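PDB 2X7Q: possible thiamine biosynthesis enzyme from Candida albicans, which is of unknown function but has the fold of a periplasmic solute-binding protein and may bind a small molecule, possibly one linked to thiamine. Local coordinates for residues F26-F31 / Q231-H236; N157-V162 / K182-N187. The protein carries 1 engineered substitution. All blocks are in the same frame, centred on the assembly; numbering follows the deposited sequence.

The two contacts sit in different halves of a bilobed chain. Contact 1 (26-31 with 231-236) brings helix 28-35, next to the sheet containing strand 17-21, against the last turns of helix 216-235. Contact 2 (157-162 with 182-187) joins two helices associated with the other sheet, which contains strands 173-177 and 190-197. Both segments of contact 2 fall within the long stretch of chain between the two segments of contact 1. The contacts' centres are 28 Å apart, their nearest atoms about 12 Å. Contact 1 is apolar and buried, whereas contact 2 is a partly buried cation-pi stack. No bound substrate marks a pocket, so neither contact can be tied to one.

Contact 1 (F26-F31 / Q231-H236); sequences FSTPLF and QYYNEH
Thr28 presses its methyl against the ring of Tyr233, and this is the tight part of the contact: CG2 lies 3.4 Å from CD1 and 3.9 Å from CE1 of Tyr233. The approach is oblique to the ring, and the two side chains cross at about a right angle. With chi1 at -69° the Thr28 methyl is opposite the backbone N and meets the tyrosine, while OG1 is hydrogen-bonded to the carbonyl oxygen of His25. Beside it the fit is slacker, Pro29 CG coming only within 4.4 Å of Tyr233 CB. The backbones are nevertheless close here, Pro29 CA and Tyr233 CA being 5.7 Å apart. Phe264 meets the Tyr233 ring edge-to-face, and Trp258, Thr259, Val262 and Ala240 also pack on that side chain, so the contact is buried on several fronts. The solvent side belongs to Gln231, Asn234 and Glu235, which are exposed and take no part in the packing. There Gln231 NE2 donates to Glu235 OE2 at 3.1 Å, nearly in its own amide plane but from above the carboxylate plane. Helix 28-35, which comes after strand 17-21 in the chain, rests against helix 216-235 from much later in it. The strand order of that sheet, 2-1-3-5-4, is consistent with the type II periplasmic binding protein fold.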
ATOM      1  N   PHE A  26       5.650   0.395  -7.478  1.00  9.94           N
ATOM      2  CA  PHE A  26       6.065  -0.529  -6.425  1.00 10.15           C
ATOM      3  C   PHE A  26       5.995  -1.990  -6.861  1.00  9.96           C
ATOM      4  O   PHE A  26       6.683  -2.843  -6.303  1.00 10.36           O
ATOM      5  CB  PHE A  26       5.222  -0.329  -5.162  1.00  9.86           C
ATOM      6  CG  PHE A  26       5.484   0.968  -4.457  1.00 10.01           C
ATOM      7  CD1 PHE A  26       4.545   1.986  -4.478  1.00 10.59           C
ATOM      8  CD2 PHE A  26       6.672   1.170  -3.777  1.00 10.35           C
ATOM      9  CE1 PHE A  26       4.788   3.182  -3.830  1.00 11.94           C
ATOM     10  CE2 PHE A  26       6.922   2.365  -3.129  1.00 10.77           C
ATOM     11  CZ  PHE A  26       5.978   3.373  -3.156  1.00 11.33           C
ATOM     12  N   SER A  27       5.161  -2.276  -7.855  1.00  9.63           N
ATOM     13  CA  SER A  27       4.956  -3.648  -8.308  1.00 10.02           C
ATOM     14  C   SER A  27       6.059  -4.100  -9.261  1.00 10.73           C
ATOM     15  O   SER A  27       6.035  -5.225  -9.759  1.00 10.53           O
ATOM     16  CB  SER A  27       3.596  -3.789  -8.989  1.00 12.01           C
ATOM     17  OG  SER A  27       3.567  -3.089 -10.216  1.00 13.17           O
ATOM     18  N   THR A  28       7.025  -3.220  -9.508  1.00 10.10           N
ATOM     19  CA  THR A  28       8.113  -3.510 -10.438  1.00 11.20           C
ATOM     20  C   THR A  28       8.820  -4.843 -10.164  1.00 11.64           C
ATOM     21  O   THR A  28       8.958  -5.662 -11.070  1.00 11.24           O
ATOM     22  CB  THR A  28       9.143  -2.358 -10.483  1.00 11.03           C
ATOM     23  OG1 THR A  28       8.550  -1.206 -11.093  1.00 12.61           O
ATOM     24  CG2 THR A  28      10.362  -2.766 -11.284  1.00 13.81           C
ATOM     25  N   PRO A  29       9.271  -5.062  -8.917  1.00  9.92           N
ATOM     26  CA  PRO A  29       9.965  -6.313  -8.587  1.00 10.01           C
ATOM     27  C   PRO A  29       9.132  -7.547  -8.924  1.00 11.12           C
ATOM     28  O   PRO A  29       9.687  -8.562  -9.344  1.00 11.87           O
ATOM     29  CB  PRO A  29      10.165  -6.210  -7.073  1.00  9.92           C
ATOM     30  CG  PRO A  29      10.196  -4.749  -6.800  1.00 10.95           C
ATOM     31  CD  PRO A  29       9.214  -4.147  -7.762  1.00  9.63           C
ATOM     32  N   LEU A  30       7.819  -7.461  -8.737  1.00 10.47           N
ATOM     33  CA  LEU A  30       6.930  -8.570  -9.061  1.00 11.39           C
ATOM     34  C   LEU A  30       7.009  -8.913 -10.543  1.00 12.47           C
ATOM     35  O   LEU A  30       7.021 -10.083 -10.918  1.00 11.40           O
ATOM     36  CB  LEU A  30       5.487  -8.231  -8.681  1.00 11.21           C
ATOM     37  CG  LEU A  30       5.199  -7.979  -7.200  1.00 10.76           C
ATOM     38  CD1 LEU A  30       3.738  -7.609  -6.994  1.00 11.47           C
ATOM     39  CD2 LEU A  30       5.564  -9.197  -6.376  1.00 11.75           C
ATOM     40  N   PHE A  31       7.070  -7.883 -11.382  1.00 12.06           N
ATOM     41  CA  PHE A  31       7.132  -8.075 -12.827  1.00 13.35           C
ATOM     42  C   PHE A  31       8.409  -8.789 -13.263  1.00 13.75           C
ATOM     43  O   PHE A  31       8.356  -9.773 -13.999  1.00 14.08           O
ATOM     44  CB  PHE A  31       7.009  -6.733 -13.550  1.00 13.25           C
ATOM     45  CG  PHE A  31       7.447  -6.778 -14.986  1.00 14.61           C
ATOM     46  CD1 PHE A  31       6.632  -7.335 -15.959  1.00 17.10           C
ATOM     47  CD2 PHE A  31       8.677  -6.261 -15.362  1.00 14.77           C
ATOM     48  CE1 PHE A  31       7.039  -7.379 -17.279  1.00 16.19           C
ATOM     49  CE2 PHE A  31       9.087  -6.300 -16.680  1.00 15.78           C
ATOM     50  CZ  PHE A  31       8.267  -6.860 -17.640  1.00 16.66           C
ATOM     51  N   GLN A 231      16.029  -8.349  -5.823  1.00 11.68           N
ATOM     52  CA  GLN A 231      17.461  -8.260  -6.078  1.00 12.08           C
ATOM     53  C   GLN A 231      17.730  -7.865  -7.527  1.00 12.44           C
ATOM     54  O   GLN A 231      18.589  -7.029  -7.798  1.00 13.03           O
ATOM     55  CB  GLN A 231      18.159  -9.582  -5.745  1.00 14.08           C
ATOM     56  CG  GLN A 231      19.665  -9.562  -5.976  1.00 17.11           C
ATOM     57  CD  GLN A 231      20.332 -10.881  -5.642  1.00 18.93           C
ATOM     58  OE1 GLN A 231      19.674 -11.839  -5.240  1.00 19.30           O
ATOM     59  NE2 GLN A 231      21.648 -10.935  -5.807  1.00 20.38           N
ATOM     60  N   TYR A 232      16.995  -8.469  -8.456  1.00 12.05           N
ATOM     61  CA  TYR A 232      17.137  -8.136  -9.867  1.00 13.22           C
ATOM     62  C   TYR A 232      16.851  -6.656 -10.087  1.00 12.40           C
ATOM     63  O   TYR A 232      17.623  -5.959 -10.740  1.00 12.17           O
ATOM     64  CB  TYR A 232      16.200  -8.988 -10.726  1.00 12.10           C
ATOM     65  CG  TYR A 232      16.418  -8.812 -12.215  1.00 13.59           C
ATOM     66  CD1 TYR A 232      15.790  -7.789 -12.916  1.00 14.12           C
ATOM     67  CD2 TYR A 232      17.261  -9.664 -12.918  1.00 15.01           C
ATOM     68  CE1 TYR A 232      15.993  -7.624 -14.276  1.00 15.01           C
ATOM     69  CE2 TYR A 232      17.471  -9.508 -14.276  1.00 15.53           C
ATOM     70  CZ  TYR A 232      16.835  -8.487 -14.948  1.00 16.06           C
ATOM     71  OH  TYR A 232      17.042  -8.329 -16.297  1.00 18.60           O
ATOM     72  N   TYR A 233      15.739  -6.183  -9.534  1.00 11.42           N
ATOM     73  CA  TYR A 233      15.381  -4.775  -9.618  1.00 11.13           C
ATOM     74  C   TYR A 233      16.525  -3.899  -9.127  1.00 11.30           C
ATOM     75  O   TYR A 233      16.918  -2.946  -9.795  1.00 11.21           O
ATOM     76  CB  TYR A 233      14.118  -4.497  -8.798  1.00 10.99           C
ATOM     77  CG  TYR A 233      13.888  -3.028  -8.517  1.00 10.94           C
ATOM     78  CD1 TYR A 233      13.206  -2.225  -9.422  1.00 11.17           C
ATOM     79  CD2 TYR A 233      14.360  -2.443  -7.348  1.00 11.51           C
ATOM     80  CE1 TYR A 233      13.001  -0.882  -9.170  1.00 11.83           C
ATOM     81  CE2 TYR A 233      14.160  -1.102  -7.087  1.00 11.61           C
ATOM     82  CZ  TYR A 233      13.479  -0.327  -8.000  1.00 11.81           C
ATOM     83  OH  TYR A 233      13.276   1.006  -7.746  1.00 13.20           O
ATOM     84  N   ASN A 234      17.056  -4.230  -7.954  1.00 10.42           N
ATOM     85  CA  ASN A 234      18.155  -3.477  -7.365  1.00 11.92           C
ATOM     86  C   ASN A 234      19.381  -3.410  -8.266  1.00 10.93           C
ATOM     87  O   ASN A 234      20.120  -2.427  -8.246  1.00 11.52           O
ATOM     88  CB  ASN A 234      18.541  -4.070  -6.006  1.00 11.56           C
ATOM     89  CG  ASN A 234      17.567  -3.698  -4.905  1.00 11.42           C
ATOM     90  OD1 ASN A 234      16.730  -2.812  -5.073  1.00 12.48           O
ATOM     91  ND2 ASN A 234      17.679  -4.371  -3.765  1.00 11.47           N
ATOM     92  N   GLU A 235      19.594  -4.458  -9.056  1.00 12.52           N
ATOM     93  CA  GLU A 235      20.770  -4.547  -9.915  1.00 13.77           C
ATOM     94  C   GLU A 235      20.481  -4.072 -11.337  1.00 13.26           C
ATOM     95  O   GLU A 235      21.382  -4.014 -12.174  1.00 13.89           O
ATOM     96  CB  GLU A 235      21.300  -5.983  -9.939  1.00 14.73           C
ATOM     97  CG  GLU A 235      21.685  -6.525  -8.569  1.00 16.37           C
ATOM     98  CD  GLU A 235      22.111  -7.978  -8.614  1.00 18.57           C
ATOM     99  OE1 GLU A 235      21.986  -8.602  -9.689  1.00 19.72           O
ATOM    100  OE2 GLU A 235      22.563  -8.498  -7.574  1.00 19.02           O
ATOM    101  N   HIS A 236      19.224  -3.731 -11.605  1.00 12.60           N
ATOM    102  CA  HIS A 236      18.814  -3.315 -12.940  1.00 13.80           C
ATOM    103  C   HIS A 236      17.799  -2.179 -12.889  1.00 14.11           C
ATOM    104  O   HIS A 236      16.735  -2.263 -13.500  1.00 15.17           O
ATOM    105  CB  HIS A 236      18.232  -4.501 -13.712  1.00 14.45           C
ATOM    106  CG  HIS A 236      19.133  -5.698 -13.753  1.00 15.09           C
ATOM    107  ND1 HIS A 236      20.059  -5.899 -14.751  1.00 15.72           N
ATOM    108  CD2 HIS A 236      19.242  -6.756 -12.915  1.00 13.82           C
ATOM    109  CE1 HIS A 236      20.702  -7.035 -14.529  1.00 15.33           C
ATOM    110  NE2 HIS A 236      20.225  -7.572 -13.423  1.00 14.39           N
TER

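Contact 2 (N157-V162 / K182-N187); sequences NLRDSV and KKYYDN
Arg159 and Tyr184 form a cation-pi stack between helices 155-162 and 178-186 in the Ca3427-like periplasmic binding protein fold, where both side chains also touch Ile190 of strand 190-197. Along 182-187, Lys182 comes first: its NZ makes a weak salt bridge to Asp186 OD2 at 3.3 Å. A second salt bridge runs from it to Asp254, and Lys183 NZ makes one to Asp249. On the way, Lys183 CD passes over one face of the Tyr184 ring. The opposite face of Tyr184 carries the guanidinium of Arg159, whose plane is tilted by just 9° and whose CZ lies 3.6 Å from the ring centroid. Arg159 CD reaches the ring first, 3.8 Å from its centroid in a CH-pi contact, and the bend at chi3 (-54°) then turns NE and the guanidinium along the ring. Tyr185 follows, and its backbone N shares the carbonyl oxygen of Lys182 with Asp186 N. Finally Asn187 OD1 accepts from the backbone N of Glu189, the residue whose OE2 is salt-bridged to Arg159 NE.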
ATOM      1  N   ASN A 157     -11.610  11.554 -10.551  1.00 12.98           N
ATOM      2  CA  ASN A 157     -12.703  12.202  -9.838  1.00 13.68           C
ATOM      3  C   ASN A 157     -12.188  13.074  -8.696  1.00 12.35           C
ATOM      4  O   ASN A 157     -12.752  14.125  -8.404  1.00 13.33           O
ATOM      5  CB  ASN A 157     -13.692  11.159  -9.306  1.00 14.20           C
ATOM      6  CG  ASN A 157     -14.568  10.577 -10.393  1.00 15.77           C
ATOM      7  OD1 ASN A 157     -14.550  11.040 -11.530  1.00 14.93           O
ATOM      8  ND2 ASN A 157     -15.344   9.556 -10.045  1.00 16.84           N
ATOM      9  N   LEU A 158     -11.113  12.627  -8.054  1.00 11.99           N
ATOM     10  CA  LEU A 158     -10.492  13.385  -6.975  1.00 12.24           C
ATOM     11  C   LEU A 158      -9.922  14.703  -7.490  1.00 12.42           C
ATOM     12  O   LEU A 158     -10.045  15.736  -6.839  1.00 10.59           O
ATOM     13  CB  LEU A 158      -9.393  12.561  -6.301  1.00 11.23           C
ATOM     14  CG  LEU A 158      -9.857  11.390  -5.433  1.00 11.78           C
ATOM     15  CD1 LEU A 158      -8.688  10.494  -5.059  1.00 12.06           C
ATOM     16  CD2 LEU A 158     -10.571  11.893  -4.185  1.00 11.12           C
ATOM     17  N   ARG A 159      -9.303  14.660  -8.667  1.00 11.33           N
ATOM     18  CA  ARG A 159      -8.736  15.857  -9.276  1.00 11.53           C
ATOM     19  C   ARG A 159      -9.835  16.808  -9.740  1.00 11.68           C
ATOM     20  O   ARG A 159      -9.733  18.017  -9.560  1.00 12.66           O
ATOM     21  CB  ARG A 159      -7.826  15.489 -10.450  1.00 11.95           C
ATOM     22  CG  ARG A 159      -6.652  14.600 -10.079  1.00 12.53           C
ATOM     23  CD  ARG A 159      -5.610  14.575 -11.186  1.00 12.81           C
ATOM     24  NE  ARG A 159      -6.186  14.210 -12.477  1.00 13.21           N
ATOM     25  CZ  ARG A 159      -6.263  12.963 -12.934  1.00 13.39           C
ATOM     26  NH1 ARG A 159      -5.802  11.959 -12.204  1.00 12.53           N
ATOM     27  NH2 ARG A 159      -6.801  12.720 -14.120  1.00 12.70           N
ATOM     28  N   ASP A 160     -10.883  16.253 -10.340  1.00 12.36           N
ATOM     29  CA  ASP A 160     -12.011  17.058 -10.799  1.00 13.78           C
ATOM     30  C   ASP A 160     -12.740  17.689  -9.615  1.00 12.81           C
ATOM     31  O   ASP A 160     -13.226  18.816  -9.698  1.00 13.58           O
ATOM     32  CB  ASP A 160     -12.982  16.209 -11.620  1.00 13.46           C
ATOM     33  CG  ASP A 160     -12.395  15.770 -12.945  1.00 15.37           C
ATOM     34  OD1 ASP A 160     -11.311  16.270 -13.315  1.00 14.52           O
ATOM     35  OD2 ASP A 160     -13.019  14.929 -13.625  1.00 15.58           O
ATOM     36  N   SER A 161     -12.807  16.956  -8.508  1.00 13.03           N
ATOM     37  CA  SER A 161     -13.493  17.432  -7.311  1.00 12.82           C
ATOM     38  C   SER A 161     -12.841  18.682  -6.729  1.00 12.96           C
ATOM     39  O   SER A 161     -13.515  19.678  -6.473  1.00 12.23           O
ATOM     40  CB  SER A 161     -13.540  16.330  -6.257  1.00 12.93           C
ATOM     41  OG  SER A 161     -14.146  16.794  -5.069  1.00 13.33           O
ATOM     42  N   VAL A 162     -11.529  18.623  -6.524  1.00 11.83           N
ATOM     43  CA  VAL A 162     -10.798  19.753  -5.963  1.00 11.25           C
ATOM     44  C   VAL A 162     -10.773  20.931  -6.929  1.00 11.85           C
ATOM     45  O   VAL A 162     -10.489  22.063  -6.538  1.00 10.89           O
ATOM     46  CB  VAL A 162      -9.359  19.366  -5.571  1.00 10.57           C
ATOM     47  CG1 VAL A 162      -9.371  18.397  -4.398  1.00 10.82           C
ATOM     48  CG2 VAL A 162      -8.624  18.770  -6.760  1.00 10.81           C
ATOM     49  N   LYS A 182       2.604  13.675  -9.277  1.00 11.84           N
ATOM     50  CA  LYS A 182       3.582  14.628  -9.787  1.00 12.33           C
ATOM     51  C   LYS A 182       3.263  15.067 -11.211  1.00 12.53           C
ATOM     52  O   LYS A 182       3.412  16.239 -11.551  1.00 12.57           O
ATOM     53  CB  LYS A 182       4.992  14.041  -9.708  1.00 11.97           C
ATOM     54  CG  LYS A 182       6.097  15.042 -10.004  1.00 13.64           C
ATOM     55  CD  LYS A 182       7.469  14.437  -9.764  1.00 13.69           C
ATOM     56  CE  LYS A 182       8.561  15.485  -9.882  1.00 16.10           C
ATOM     57  NZ  LYS A 182       8.598  16.111 -11.228  1.00 18.23           N
ATOM     58  N   LYS A 183       2.822  14.122 -12.037  1.00 12.39           N
ATOM     59  CA  LYS A 183       2.458  14.420 -13.417  1.00 13.52           C
ATOM     60  C   LYS A 183       1.456  15.567 -13.497  1.00 14.09           C
ATOM     61  O   LYS A 183       1.548  16.422 -14.378  1.00 13.61           O
ATOM     62  CB  LYS A 183       1.872  13.183 -14.101  1.00 13.75           C
ATOM     63  CG  LYS A 183       1.206  13.482 -15.440  1.00 14.70           C
ATOM     64  CD  LYS A 183       0.504  12.249 -15.998  1.00 15.69           C
ATOM     65  CE  LYS A 183      -0.237  12.559 -17.288  1.00 15.77           C
ATOM     66  NZ  LYS A 183      -0.908  11.361 -17.855  1.00 16.81           N
ATOM     67  N   TYR A 184       0.504  15.586 -12.571  1.00 13.13           N
ATOM     68  CA  TYR A 184      -0.576  16.566 -12.610  1.00 13.14           C
ATOM     69  C   TYR A 184      -0.215  17.871 -11.905  1.00 12.68           C
ATOM     70  O   TYR A 184      -0.956  18.848 -11.984  1.00 13.95           O
ATOM     71  CB  TYR A 184      -1.868  15.965 -12.049  1.00 12.68           C
ATOM     72  CG  TYR A 184      -2.346  14.770 -12.840  1.00 12.46           C
ATOM     73  CD1 TYR A 184      -3.114  14.933 -13.986  1.00 13.64           C
ATOM     74  CD2 TYR A 184      -2.014  13.478 -12.453  1.00 13.99           C
ATOM     75  CE1 TYR A 184      -3.547  13.841 -14.716  1.00 14.37           C
ATOM     76  CE2 TYR A 184      -2.442  12.380 -13.175  1.00 13.59           C
ATOM     77  CZ  TYR A 184      -3.208  12.567 -14.306  1.00 14.37           C
ATOM     78  OH  TYR A 184      -3.638  11.480 -15.030  1.00 16.67           O
ATOM     79  N   TYR A 185       0.923  17.887 -11.221  1.00 12.78           N
ATOM     80  CA  TYR A 185       1.461  19.131 -10.688  1.00 13.12           C
ATOM     81  C   TYR A 185       2.171  19.880 -11.808  1.00 13.96           C
ATOM     82  O   TYR A 185       2.079  21.103 -11.913  1.00 16.01           O
ATOM     83  CB  TYR A 185       2.452  18.865  -9.556  1.00 13.12           C
ATOM     84  CG  TYR A 185       1.842  18.319  -8.284  1.00 11.64           C
ATOM     85  CD1 TYR A 185       0.635  18.806  -7.800  1.00 11.98           C
ATOM     86  CD2 TYR A 185       2.492  17.332  -7.555  1.00 11.36           C
ATOM     87  CE1 TYR A 185       0.084  18.312  -6.631  1.00 10.77           C
ATOM     88  CE2 TYR A 185       1.950  16.834  -6.388  1.00 10.22           C
ATOM     89  CZ  TYR A 185       0.748  17.327  -5.930  1.00 10.31           C
ATOM     90  OH  TYR A 185       0.208  16.831  -4.765  1.00 10.25           O
ATOM     91  N   ASP A 186       2.877  19.131 -12.649  1.00 14.68           N
ATOM     92  CA  ASP A 186       3.682  19.713 -13.718  1.00 15.21           C
ATOM     93  C   ASP A 186       2.834  20.298 -14.846  1.00 16.15           C
ATOM     94  O   ASP A 186       3.200  21.312 -15.440  1.00 16.62           O
ATOM     95  CB  ASP A 186       4.670  18.679 -14.267  1.00 16.56           C
ATOM     96  CG  ASP A 186       5.736  18.303 -13.257  1.00 17.39           C
ATOM     97  OD1 ASP A 186       5.925  19.059 -12.283  1.00 19.44           O
ATOM     98  OD2 ASP A 186       6.387  17.253 -13.438  1.00 17.66           O
ATOM     99  N   ASN A 187       1.704  19.660 -15.142  1.00 15.71           N
ATOM    100  CA  ASN A 187       0.783  20.193 -16.142  1.00 15.93           C
ATOM    101  C   ASN A 187      -0.218  21.158 -15.510  1.00 16.45           C
ATOM    102  O   ASN A 187      -1.147  21.627 -16.167  1.00 16.49           O
ATOM    103  CB  ASN A 187       0.066  19.071 -16.902  1.00 15.94           C
ATOM    104  CG  ASN A 187      -0.836  18.240 -16.013  1.00 16.55           C
ATOM    105  OD1 ASN A 187      -1.077  18.579 -14.854  1.00 15.65           O
ATOM    106  ND2 ASN A 187      -1.347  17.146 -16.557  1.00 16.89           N
TER